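Local coordinates for protein AvrL567-A (Melampsora lini, PDB 2OPC) that serves as an avirulence effector of the flax rust fungus, probably recognised by matching flax resistance proteins, and carries cobalt in this crystal, at residues Val26-Ser29 with Lys33-Trp36; Gly78-Asn83 with Ile121-Lys126. One frame throughout, in Å; residues are numbered along the deposited sequence.

Contact 1 is a hairpin and contact 2 a meeting of two strands from the neighbouring sheet; along the chain the first is complete before the second begins, and their centres lie about 11 Å apart. Strands 25-28 and 32-36 of contact 1 belong to a three-stranded antiparallel sheet, whereas strands 75-81 and 118-125 of contact 2 belong to a four-stranded one. The sheets face each other through apolar side chains: CB of L28 comes within 3.9 Å of CG of L123. One core thus serves both contacts, as expected of a compact, helix-free beta sandwich, with the cobalt ion out on the four-stranded sheet.

Contact 1: Val26-Ser29 with Lys33-Trp36; sequences VILS and KVKW
V26 and V34 pair across the hairpin as a hydrogen-bonded antiparallel pair, and their backbones hold strands 25-28 and 32-36 together. The N of V34 gives its hydrogen to O of V26 at 2.8 Å; the return bond, N of V26 to O of V34, is longer at 3.2 Å. Both are bent by a similar amount at the hydrogen. O of V26 has a further neighbour, CA of K33 at 3.3 Å, in a CA-H...O contact, so the carbonyl is approached by two successive residues of the opposite strand.

V34 is worth following outward. Its CB sits 3.9 Å from CG2 of V26, the two valines lying side by side and pointing the same way. From there CG2 swings back beside the backbone N, opposite the carbonyl carbon, which carries it toward strand 25-28; it packs 3.8 Å from CG of L28 and also touches CD1 of that leucine and CG2 of V26. Both CB and CG2 rest against the carbonyl O of V26 as well. CG1, anti to the backbone N (chi1 -168°), leads instead to I121 on the facing sheet. F18 and F46 also pack on V34, so this side of the hairpin forms part of the protein core.

On the other face, I27 and K33 form the non-hydrogen-bonded pair, their CA atoms 4.3 Å apart. Here CG1 of I27 meets CB of K33 at 4.1 Å, and the lysine chain then runs extended away from the isoleucine, leaving its ammonium group clear of the apolar contact. The short segments 26-28 and 33-36 run at 138° to one another, well short of straight antiparallel. The two V26-V34 backbone bonds fix the register, while the side chains divide the hairpin into an apolar face and a more exposed face where I27 and K33 pair.

Contact 2: Gly78-Asn83 with Ile121-Lys126; sequences GTVNSN and IKLVPK
Between strands 75-81 and 118-125 of the four-stranded sheet lies strand 58-63, and contact 2 is made by side chains reaching across that middle strand on both of its faces. On the core side, CG2 of V80 meets CD2 of L123 at 3.8 Å, the two side chains crossing at about a right angle. In the leucine, chi1 of -61° sets CG beside the backbone N; CD1 continues the chain, and the other branch, CD2, turns to V80. No hydrogen bond joins the two segments.

This is the inner face of a beta sandwich: V32 from the opposite sheet touches both V80 and L123, and F46 packs on V80 as well. On the outer face, T79 and K126 meet. CG2 of T79 touches the lysine at CD, 3.8 Å away, and more loosely at CE, 4.1 Å away. The chain of K126 bends at the CB-CG bond (chi2 72°), which lays CD and CE beside the threonine methyl; the K126 side chain also touches H58 of the intervening strand, and the cobalt ion is about 6 Å from this side chain. Where strand 75-81 ends, OD1 of N81 accepts a hydrogen bond from the backbone N of N83 at 2.8 Å, in the carbonyl plane on a lone pair, making an Asx turn just where the strand gives way to loop.

Contact 1: Val26-Ser29 with Lys33-Trp36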
ATOM      1  N   VAL A  26      -6.348  -4.103   4.844  1.00 27.99           N
ATOM      2  CA  VAL A  26      -5.343  -5.164   4.918  1.00 28.45           C
ATOM      3  C   VAL A  26      -4.240  -4.792   5.905  1.00 28.24           C
ATOM      4  O   VAL A  26      -4.222  -3.644   6.407  1.00 27.77           O
ATOM      5  CB  VAL A  26      -4.728  -5.527   3.549  1.00 28.37           C
ATOM      6  CG1 VAL A  26      -5.780  -6.048   2.578  1.00 30.39           C
ATOM      7  CG2 VAL A  26      -3.966  -4.378   2.897  1.00 29.52           C
ATOM      8  N   ILE A  27      -3.334  -5.736   6.188  1.00 28.95           N
ATOM      9  CA  ILE A  27      -2.173  -5.497   7.042  1.00 29.28           C
ATOM     10  C   ILE A  27      -0.921  -5.937   6.311  1.00 28.92           C
ATOM     11  O   ILE A  27      -0.903  -7.030   5.711  1.00 30.33           O
ATOM     12  CB  ILE A  27      -2.319  -6.213   8.373  1.00 29.71           C
ATOM     13  CG1 ILE A  27      -3.519  -5.685   9.134  1.00 29.95           C
ATOM     14  CG2 ILE A  27      -1.063  -5.985   9.226  1.00 30.15           C
ATOM     15  CD1 ILE A  27      -3.879  -6.532  10.360  1.00 34.61           C
ATOM     16  N   LEU A  28       0.098  -5.097   6.318  1.00 28.71           N
ATOM     17  CA  LEU A  28       1.374  -5.406   5.679  1.00 27.99           C
ATOM     18  C   LEU A  28       2.402  -5.799   6.714  1.00 29.45           C
ATOM     19  O   LEU A  28       2.697  -5.022   7.640  1.00 28.42           O
ATOM     20  CB  LEU A  28       1.873  -4.191   4.901  1.00 28.42           C
ATOM     21  CG  LEU A  28       0.893  -3.526   3.937  1.00 28.67           C
ATOM     22  CD1 LEU A  28       1.531  -2.360   3.225  1.00 29.77           C
ATOM     23  CD2 LEU A  28       0.370  -4.578   2.907  1.00 29.66           C
ATOM     24  N   SER A  29       2.913  -7.035   6.588  1.00 28.55           N
ATOM     25  CA  SER A  29       4.023  -7.529   7.435  1.00 28.69           C
ATOM     26  C   SER A  29       3.710  -7.511   8.932  1.00 28.22           C
ATOM     27  O   SER A  29       4.625  -7.536   9.741  1.00 28.52           O
ATOM     28  CB  SER A  29       5.305  -6.766   7.124  1.00 29.77           C
ATOM     29  OG  SER A  29       5.689  -6.952   5.769  1.00 32.24           O
ATOM     30  N   LYS A  33      -1.421  -1.273   9.111  1.00 28.02           N
ATOM     31  CA  LYS A  33      -2.743  -1.515   8.507  1.00 28.66           C
ATOM     32  C   LYS A  33      -2.985  -0.463   7.458  1.00 28.13           C
ATOM     33  O   LYS A  33      -2.397   0.651   7.457  1.00 28.14           O
ATOM     34  CB  LYS A  33      -3.907  -1.577   9.494  1.00 31.13           C
ATOM     35  CG  LYS A  33      -4.022  -0.436  10.355  1.00 30.82           C
ATOM     36  CD  LYS A  33      -5.197  -0.661  11.361  1.00 32.22           C
ATOM     37  CE  LYS A  33      -5.370   0.539  12.231  1.00 28.33           C
ATOM     38  NZ  LYS A  33      -6.657   0.536  12.946  1.00 30.44           N
ATOM     39  N   VAL A  34      -3.841  -0.856   6.499  1.00 27.87           N
ATOM     40  CA  VAL A  34      -4.106  -0.069   5.294  1.00 27.81           C
ATOM     41  C   VAL A  34      -5.600   0.050   5.061  1.00 28.59           C
ATOM     42  O   VAL A  34      -6.308  -0.957   5.201  1.00 28.87           O
ATOM     43  CB  VAL A  34      -3.452  -0.718   4.035  1.00 28.78           C
ATOM     44  CG1 VAL A  34      -3.460   0.246   2.841  1.00 30.98           C
ATOM     45  CG2 VAL A  34      -2.030  -1.162   4.327  1.00 29.16           C
ATOM     46  N   LYS A  35      -6.073   1.236   4.680  1.00 27.58           N
ATOM     47  CA  LYS A  35      -7.477   1.391   4.256  1.00 27.87           C
ATOM     48  C   LYS A  35      -7.481   2.369   3.083  1.00 27.96           C
ATOM     49  O   LYS A  35      -6.442   2.940   2.749  1.00 28.21           O
ATOM     50  CB  LYS A  35      -8.371   1.928   5.406  1.00 28.69           C
ATOM     51  CG  LYS A  35      -8.080   3.389   5.759  1.00 27.95           C
ATOM     52  CD  LYS A  35      -9.081   3.906   6.774  1.00 29.10           C
ATOM     53  CE  LYS A  35      -8.822   5.389   7.050  1.00 29.79           C
ATOM     54  NZ  LYS A  35      -9.892   5.950   7.957  1.00 32.57           N
ATOM     55  N   TRP A  36      -8.645   2.574   2.469  1.00 27.78           N
ATOM     56  CA  TRP A  36      -8.744   3.576   1.426  1.00 27.36           C
ATOM     57  C   TRP A  36      -9.040   4.944   1.984  1.00 29.04           C
ATOM     58  O   TRP A  36      -9.704   5.087   3.008  1.00 28.78           O
ATOM     59  CB  TRP A  36      -9.843   3.195   0.409  1.00 28.39           C
ATOM     60  CG  TRP A  36      -9.482   2.042  -0.454  1.00 29.43           C
ATOM     61  CD1 TRP A  36     -10.035   0.778  -0.454  1.00 28.42           C
ATOM     62  CD2 TRP A  36      -8.524   2.063  -1.502  1.00 31.86           C
ATOM     63  NE1 TRP A  36      -9.442  -0.010  -1.407  1.00 29.93           N
ATOM     64  CE2 TRP A  36      -8.518   0.763  -2.082  1.00 31.72           C
ATOM     65  CE3 TRP A  36      -7.653   3.053  -2.003  1.00 34.57           C
ATOM     66  CZ2 TRP A  36      -7.691   0.440  -3.167  1.00 33.63           C
ATOM     67  CZ3 TRP A  36      -6.818   2.726  -3.069  1.00 34.12           C
ATOM     68  CH2 TRP A  36      -6.837   1.419  -3.633  1.00 32.25           C
TER

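Contact 2: Gly78-Asn83 with Ile121-Lys126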
ATOM      1  N   GLY A  78       5.952   5.867  -1.539  1.00 28.58           N
ATOM      2  CA  GLY A  78       6.478   6.729  -0.506  1.00 28.28           C
ATOM      3  C   GLY A  78       6.824   5.886   0.709  1.00 28.92           C
ATOM      4  O   GLY A  78       7.021   4.674   0.569  1.00 29.19           O
ATOM      5  N   THR A  79       6.965   6.521   1.864  1.00 27.69           N
ATOM      6  CA  THR A  79       7.363   5.795   3.074  1.00 28.53           C
ATOM      7  C   THR A  79       6.345   5.908   4.179  1.00 28.79           C
ATOM      8  O   THR A  79       5.536   6.869   4.223  1.00 28.12           O
ATOM      9  CB  THR A  79       8.715   6.301   3.617  1.00 29.49           C
ATOM     10  OG1 THR A  79       8.577   7.665   4.001  1.00 29.97           O
ATOM     11  CG2 THR A  79       9.817   6.165   2.586  1.00 29.07           C
ATOM     12  N   VAL A  80       6.380   4.918   5.059  1.00 27.46           N
ATOM     13  CA  VAL A  80       5.605   4.970   6.298  1.00 28.38           C
ATOM     14  C   VAL A  80       6.525   4.693   7.461  1.00 27.61           C
ATOM     15  O   VAL A  80       7.666   4.269   7.264  1.00 28.00           O
ATOM     16  CB  VAL A  80       4.447   3.964   6.265  1.00 28.93           C
ATOM     17  CG1 VAL A  80       3.425   4.344   5.154  1.00 30.40           C
ATOM     18  CG2 VAL A  80       4.957   2.525   6.046  1.00 30.54           C
ATOM     19  N   ASN A  81       6.076   5.002   8.678  1.00 27.71           N
ATOM     20  CA  ASN A  81       6.968   4.886   9.826  1.00 27.63           C
ATOM     21  C   ASN A  81       6.192   4.594  11.090  1.00 27.88           C
ATOM     22  O   ASN A  81       4.970   4.713  11.140  1.00 27.95           O
ATOM     23  CB  ASN A  81       7.810   6.169   9.917  1.00 28.62           C
ATOM     24  CG  ASN A  81       6.958   7.417  10.185  1.00 29.97           C
ATOM     25  OD1 ASN A  81       6.348   7.539  11.242  1.00 32.62           O
ATOM     26  ND2 ASN A  81       6.894   8.342   9.207  1.00 31.14           N
ATOM     27  N   SER A  82       6.935   4.226  12.121  1.00 27.74           N
ATOM     28  CA  SER A  82       6.331   3.823  13.378  1.00 28.41           C
ATOM     29  C   SER A  82       5.770   5.002  14.181  1.00 29.38           C
ATOM     30  O   SER A  82       5.131   4.777  15.210  1.00 29.93           O
ATOM     31  CB  SER A  82       7.332   3.003  14.202  1.00 28.86           C
ATOM     32  OG  SER A  82       8.546   3.686  14.394  1.00 29.92           O
ATOM     33  N   ASN A  83       5.957   6.230  13.707  1.00 28.72           N
ATOM     34  CA  ASN A  83       5.292   7.360  14.370  1.00 29.70           C
ATOM     35  C   ASN A  83       3.903   7.602  13.812  1.00 29.56           C
ATOM     36  O   ASN A  83       3.179   8.475  14.283  1.00 30.81           O
ATOM     37  CB  ASN A  83       6.135   8.652  14.348  1.00 30.04           C
ATOM     38  CG  ASN A  83       7.304   8.578  15.272  1.00 32.68           C
ATOM     39  OD1 ASN A  83       7.314   7.806  16.226  1.00 33.98           O
ATOM     40  ND2 ASN A  83       8.304   9.395  15.001  1.00 39.02           N
ATOM     41  N   ILE A 121       0.677  -4.404  -2.923  1.00 28.53           N
ATOM     42  CA  ILE A 121       1.547  -3.524  -2.093  1.00 28.85           C
ATOM     43  C   ILE A 121       2.271  -4.350  -1.047  1.00 29.27           C
ATOM     44  O   ILE A 121       1.842  -5.429  -0.646  1.00 28.41           O
ATOM     45  CB  ILE A 121       0.767  -2.357  -1.431  1.00 29.14           C
ATOM     46  CG1 ILE A 121      -0.455  -2.893  -0.671  1.00 30.89           C
ATOM     47  CG2 ILE A 121       0.393  -1.341  -2.516  1.00 30.73           C
ATOM     48  CD1 ILE A 121      -1.268  -1.782   0.097  1.00 29.48           C
ATOM     49  N   LYS A 122       3.435  -3.827  -0.634  1.00 29.81           N
ATOM     50  CA  LYS A 122       4.191  -4.472   0.446  1.00 29.21           C
ATOM     51  C   LYS A 122       5.161  -3.441   1.034  1.00 29.64           C
ATOM     52  O   LYS A 122       5.401  -2.385   0.454  1.00 30.09           O
ATOM     53  CB  LYS A 122       4.978  -5.681  -0.089  1.00 30.19           C
ATOM     54  CG  LYS A 122       6.069  -5.294  -1.094  1.00 30.49           C
ATOM     55  CD  LYS A 122       6.751  -6.562  -1.658  1.00 31.07           C
ATOM     56  CE  LYS A 122       7.782  -6.182  -2.683  1.00 33.37           C
ATOM     57  NZ  LYS A 122       8.564  -7.403  -3.056  1.00 35.73           N
ATOM     58  N   LEU A 123       5.717  -3.790   2.185  1.00 28.80           N
ATOM     59  CA  LEU A 123       6.761  -2.967   2.793  1.00 28.73           C
ATOM     60  C   LEU A 123       8.109  -3.602   2.625  1.00 28.61           C
ATOM     61  O   LEU A 123       8.250  -4.818   2.715  1.00 28.97           O
ATOM     62  CB  LEU A 123       6.553  -2.895   4.317  1.00 29.43           C
ATOM     63  CG  LEU A 123       5.236  -2.285   4.777  1.00 29.15           C
ATOM     64  CD1 LEU A 123       5.167  -2.311   6.322  1.00 30.40           C
ATOM     65  CD2 LEU A 123       5.072  -0.848   4.198  1.00 30.90           C
ATOM     66  N   VAL A 124       9.090  -2.727   2.465  1.00 28.39           N
ATOM     67  CA  VAL A 124      10.496  -3.140   2.619  1.00 29.13           C
ATOM     68  C   VAL A 124      11.151  -2.114   3.552  1.00 28.47           C
ATOM     69  O   VAL A 124      10.741  -0.968   3.619  1.00 28.54           O
ATOM     70  CB  VAL A 124      11.311  -3.236   1.279  1.00 29.03           C
ATOM     71  CG1 VAL A 124      10.658  -4.226   0.307  1.00 32.11           C
ATOM     72  CG2 VAL A 124      11.509  -1.895   0.595  1.00 30.16           C
ATOM     73  N   PRO A 125      12.189  -2.504   4.290  1.00 29.34           N
ATOM     74  CA  PRO A 125      12.865  -1.502   5.116  1.00 28.83           C
ATOM     75  C   PRO A 125      13.405  -0.319   4.290  1.00 29.34           C
ATOM     76  O   PRO A 125      13.898  -0.484   3.155  1.00 29.49           O
ATOM     77  CB  PRO A 125      14.007  -2.300   5.776  1.00 28.79           C
ATOM     78  CG  PRO A 125      13.453  -3.714   5.797  1.00 29.26           C
ATOM     79  CD  PRO A 125      12.747  -3.851   4.462  1.00 28.57           C
ATOM     80  N   LYS A 126      13.299   0.887   4.863  1.00 28.41           N
ATOM     81  CA  LYS A 126      13.851   2.027   4.166  1.00 28.79           C
ATOM     82  C   LYS A 126      15.338   2.047   4.445  1.00 29.02           C
ATOM     83  O   LYS A 126      15.800   2.326   5.534  1.00 31.09           O
ATOM     84  CB  LYS A 126      13.114   3.299   4.578  1.00 29.89           C
ATOM     85  CG  LYS A 126      13.617   4.603   3.942  1.00 31.54           C
ATOM     86  CD  LYS A 126      13.281   4.719   2.488  1.00 36.33           C
ATOM     87  CE  LYS A 126      13.828   6.081   1.981  1.00 38.29           C
ATOM     88  NZ  LYS A 126      13.873   6.145   0.491  1.00 41.43           N
TER